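Local coordinates for XC6422 protein (Xanthomonas campestris, PDB 2FUK) that is a small serine alpha/beta-hydrolase without a lid and probably acts as a hydrolase, at residues G20-A25 against Q94-A99. Residues are numbered along the deposited sequence; the frame is centred on the assembly and turned at random.
Sequences GPLDVA and QDDLRA
Leu22 carries the strand side of this contact alone, reaching from strand 20-27 to Asp96 and Ala99 on helix 92-107. Its CA-CB bond points at the helix; chi1 (-70°) puts CG beside the backbone N, and chi2 (173°) sets the methyls so that both reach Asp96. Leu22 CD1 packs on helix backbone, 3.9 Å from Asp96 O, and more loosely 4.5 Å from Ala99 CB. The other methyl sits over the flat face of the carboxylate: Leu22 CD2 lies 4.0 Å from Asp96 CG, nearly along the plane normal, and near OD1. Contact with Asp96 is therefore van der Waals in kind; the charge of that buried carboxylate is answered by a salt bridge from OD2 to Arg78 NE. At 109 Å² the interface is small, side chains filling the 7.9 Å between Leu22 CA and Asp96 CA, the nearest pair. Val24, on the same face but too far along to meet residues 94-99, packs on Val73 of strand 71-75 and Leu13 of strand 11-17. The contact thus packs a helix on a strand near one edge of the alpha/beta-hydrolase sheet, strand 20-27 running antiparallel between 11-17 and 71-75, while Leu97 meets Phe75 of strand 71-75 and Ala128 of helix 120-132.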
ATOM      1  N   GLY A  20       8.176  24.791 -23.428  1.00  9.92           N
ATOM      2  CA  GLY A  20       6.734  24.919 -23.355  1.00 10.91           C
ATOM      3  C   GLY A  20       6.163  24.257 -22.115  1.00 11.51           C
ATOM      4  O   GLY A  20       6.914  23.790 -21.257  1.00  9.88           O
ATOM      5  N   PRO A  21       4.829  24.189 -22.004  1.00 11.43           N
ATOM      6  CA  PRO A  21       4.102  23.591 -20.878  1.00 10.22           C
ATOM      7  C   PRO A  21       4.492  22.148 -20.568  1.00 10.44           C
ATOM      8  O   PRO A  21       4.820  21.375 -21.466  1.00 10.16           O
ATOM      9  CB  PRO A  21       2.640  23.693 -21.317  1.00 12.49           C
ATOM     10  CG  PRO A  21       2.642  24.875 -22.240  1.00 14.33           C
ATOM     11  CD  PRO A  21       3.886  24.651 -23.038  1.00 12.02           C
ATOM     12  N   LEU A  22       4.453  21.805 -19.283  1.00  8.89           N
ATOM     13  CA  LEU A  22       4.758  20.453 -18.820  1.00  7.73           C
ATOM     14  C   LEU A  22       3.625  19.993 -17.906  1.00  7.81           C
ATOM     15  O   LEU A  22       3.223  20.719 -16.993  1.00  8.90           O
ATOM     16  CB  LEU A  22       6.082  20.423 -18.038  1.00  7.23           C
ATOM     17  CG  LEU A  22       7.407  20.624 -18.777  1.00  5.61           C
ATOM     18  CD1 LEU A  22       8.560  20.737 -17.769  1.00  6.93           C
ATOM     19  CD2 LEU A  22       7.647  19.467 -19.732  1.00  7.20           C
ATOM     20  N   ASP A  23       3.099  18.800 -18.165  1.00  7.23           N
ATOM     21  CA  ASP A  23       2.037  18.240 -17.335  1.00  7.87           C
ATOM     22  C   ASP A  23       2.671  17.803 -16.029  1.00  7.00           C
ATOM     23  O   ASP A  23       3.673  17.079 -16.033  1.00  7.40           O
ATOM     24  CB  ASP A  23       1.419  17.013 -17.996  1.00  8.05           C
ATOM     25  CG  ASP A  23       0.758  17.329 -19.312  1.00  9.48           C
ATOM     26  OD1 ASP A  23       0.621  16.393 -20.119  1.00 11.42           O
ATOM     27  OD2 ASP A  23       0.362  18.496 -19.533  1.00  9.93           O
ATOM     28  N   VAL A  24       2.085  18.232 -14.919  1.00  7.40           N
ATOM     29  CA  VAL A  24       2.605  17.898 -13.604  1.00  7.80           C
ATOM     30  C   VAL A  24       1.503  17.381 -12.687  1.00  7.74           C
ATOM     31  O   VAL A  24       0.346  17.777 -12.805  1.00  8.25           O
ATOM     32  CB  VAL A  24       3.265  19.150 -12.960  1.00  7.03           C
ATOM     33  CG1 VAL A  24       3.686  18.865 -11.526  1.00  9.85           C
ATOM     34  CG2 VAL A  24       4.476  19.562 -13.780  1.00  6.55           C
ATOM     35  N   ALA A  25       1.864  16.473 -11.788  1.00  7.47           N
ATOM     36  CA  ALA A  25       0.910  15.944 -10.824  1.00  8.41           C
ATOM     37  C   ALA A  25       1.624  15.889  -9.483  1.00  8.28           C
ATOM     38  O   ALA A  25       2.739  15.384  -9.393  1.00 10.13           O
ATOM     39  CB  ALA A  25       0.444  14.553 -11.234  1.00  9.45           C
ATOM     40  N   GLN A  94      16.459  16.353 -19.566  1.00  8.82           N
ATOM     41  CA  GLN A  94      17.161  16.693 -18.332  1.00  7.01           C
ATOM     42  C   GLN A  94      16.805  18.122 -17.954  1.00  7.39           C
ATOM     43  O   GLN A  94      16.731  18.464 -16.774  1.00  6.97           O
ATOM     44  CB  GLN A  94      18.671  16.592 -18.516  1.00  8.12           C
ATOM     45  CG  GLN A  94      19.203  15.180 -18.614  1.00  8.39           C
ATOM     46  CD  GLN A  94      20.693  15.168 -18.879  1.00  9.89           C
ATOM     47  OE1 GLN A  94      21.477  15.692 -18.086  1.00 11.94           O
ATOM     48  NE2 GLN A  94      21.091  14.587 -20.004  1.00 10.53           N
ATOM     49  N   ASP A  95      16.590  18.960 -18.964  1.00  7.31           N
ATOM     50  CA  ASP A  95      16.235  20.350 -18.719  1.00  7.83           C
ATOM     51  C   ASP A  95      14.802  20.424 -18.208  1.00  7.04           C
ATOM     52  O   ASP A  95      14.482  21.276 -17.380  1.00  8.08           O
ATOM     53  CB  ASP A  95      16.388  21.187 -19.992  1.00  8.76           C
ATOM     54  CG  ASP A  95      17.803  21.143 -20.554  1.00 11.02           C
ATOM     55  OD1 ASP A  95      18.759  21.051 -19.752  1.00 12.12           O
ATOM     56  OD2 ASP A  95      17.956  21.219 -21.797  1.00 13.03           O
ATOM     57  N   ASP A  96      13.941  19.535 -18.704  1.00  7.51           N
ATOM     58  CA  ASP A  96      12.548  19.500 -18.256  1.00  7.30           C
ATOM     59  C   ASP A  96      12.550  19.147 -16.775  1.00  6.96           C
ATOM     60  O   ASP A  96      11.837  19.753 -15.975  1.00  6.76           O
ATOM     61  CB  ASP A  96      11.736  18.429 -18.998  1.00  7.62           C
ATOM     62  CG  ASP A  96      11.539  18.736 -20.466  1.00  6.21           C
ATOM     63  OD1 ASP A  96      11.592  19.920 -20.848  1.00  7.36           O
ATOM     64  OD2 ASP A  96      11.307  17.777 -21.236  1.00  7.85           O
ATOM     65  N   LEU A  97      13.359  18.153 -16.420  1.00  7.42           N
ATOM     66  CA  LEU A  97      13.473  17.712 -15.035  1.00  7.47           C
ATOM     67  C   LEU A  97      13.988  18.867 -14.171  1.00  7.81           C
ATOM     68  O   LEU A  97      13.513  19.069 -13.055  1.00  7.32           O
ATOM     69  CB  LEU A  97      14.443  16.528 -14.936  1.00  7.83           C
ATOM     70  CG  LEU A  97      14.185  15.396 -13.932  1.00 13.11           C
ATOM     71  CD1 LEU A  97      15.513  14.758 -13.591  1.00  7.92           C
ATOM     72  CD2 LEU A  97      13.488  15.883 -12.675  1.00  9.04           C
ATOM     73  N   ARG A  98      14.958  19.624 -14.686  1.00  7.21           N
ATOM     74  CA  ARG A  98      15.500  20.746 -13.922  1.00  8.71           C
ATOM     75  C   ARG A  98      14.428  21.788 -13.619  1.00  9.24           C
ATOM     76  O   ARG A  98      14.409  22.361 -12.533  1.00  8.72           O
ATOM     77  CB  ARG A  98      16.668  21.422 -14.660  1.00 11.08           C
ATOM     78  CG  ARG A  98      17.213  22.649 -13.906  1.00 12.56           C
ATOM     79  CD  ARG A  98      18.705  22.883 -14.116  1.00 16.80           C
ATOM     80  NE  ARG A  98      19.046  23.436 -15.426  1.00 19.36           N
ATOM     81  CZ  ARG A  98      18.751  24.675 -15.815  1.00 20.81           C
ATOM     82  NH1 ARG A  98      18.101  25.494 -14.997  1.00 22.43           N
ATOM     83  NH2 ARG A  98      19.129  25.102 -17.011  1.00 20.79           N
ATOM     84  N   ALA A  99      13.547  22.043 -14.582  1.00  8.11           N
ATOM     85  CA  ALA A  99      12.486  23.024 -14.386  1.00  7.29           C
ATOM     86  C   ALA A  99      11.561  22.587 -13.253  1.00  6.70           C
ATOM     87  O   ALA A  99      11.120  23.404 -12.442  1.00  6.13           O
ATOM     88  CB  ALA A  99      11.688  23.192 -15.674  1.00  7.47           C
TER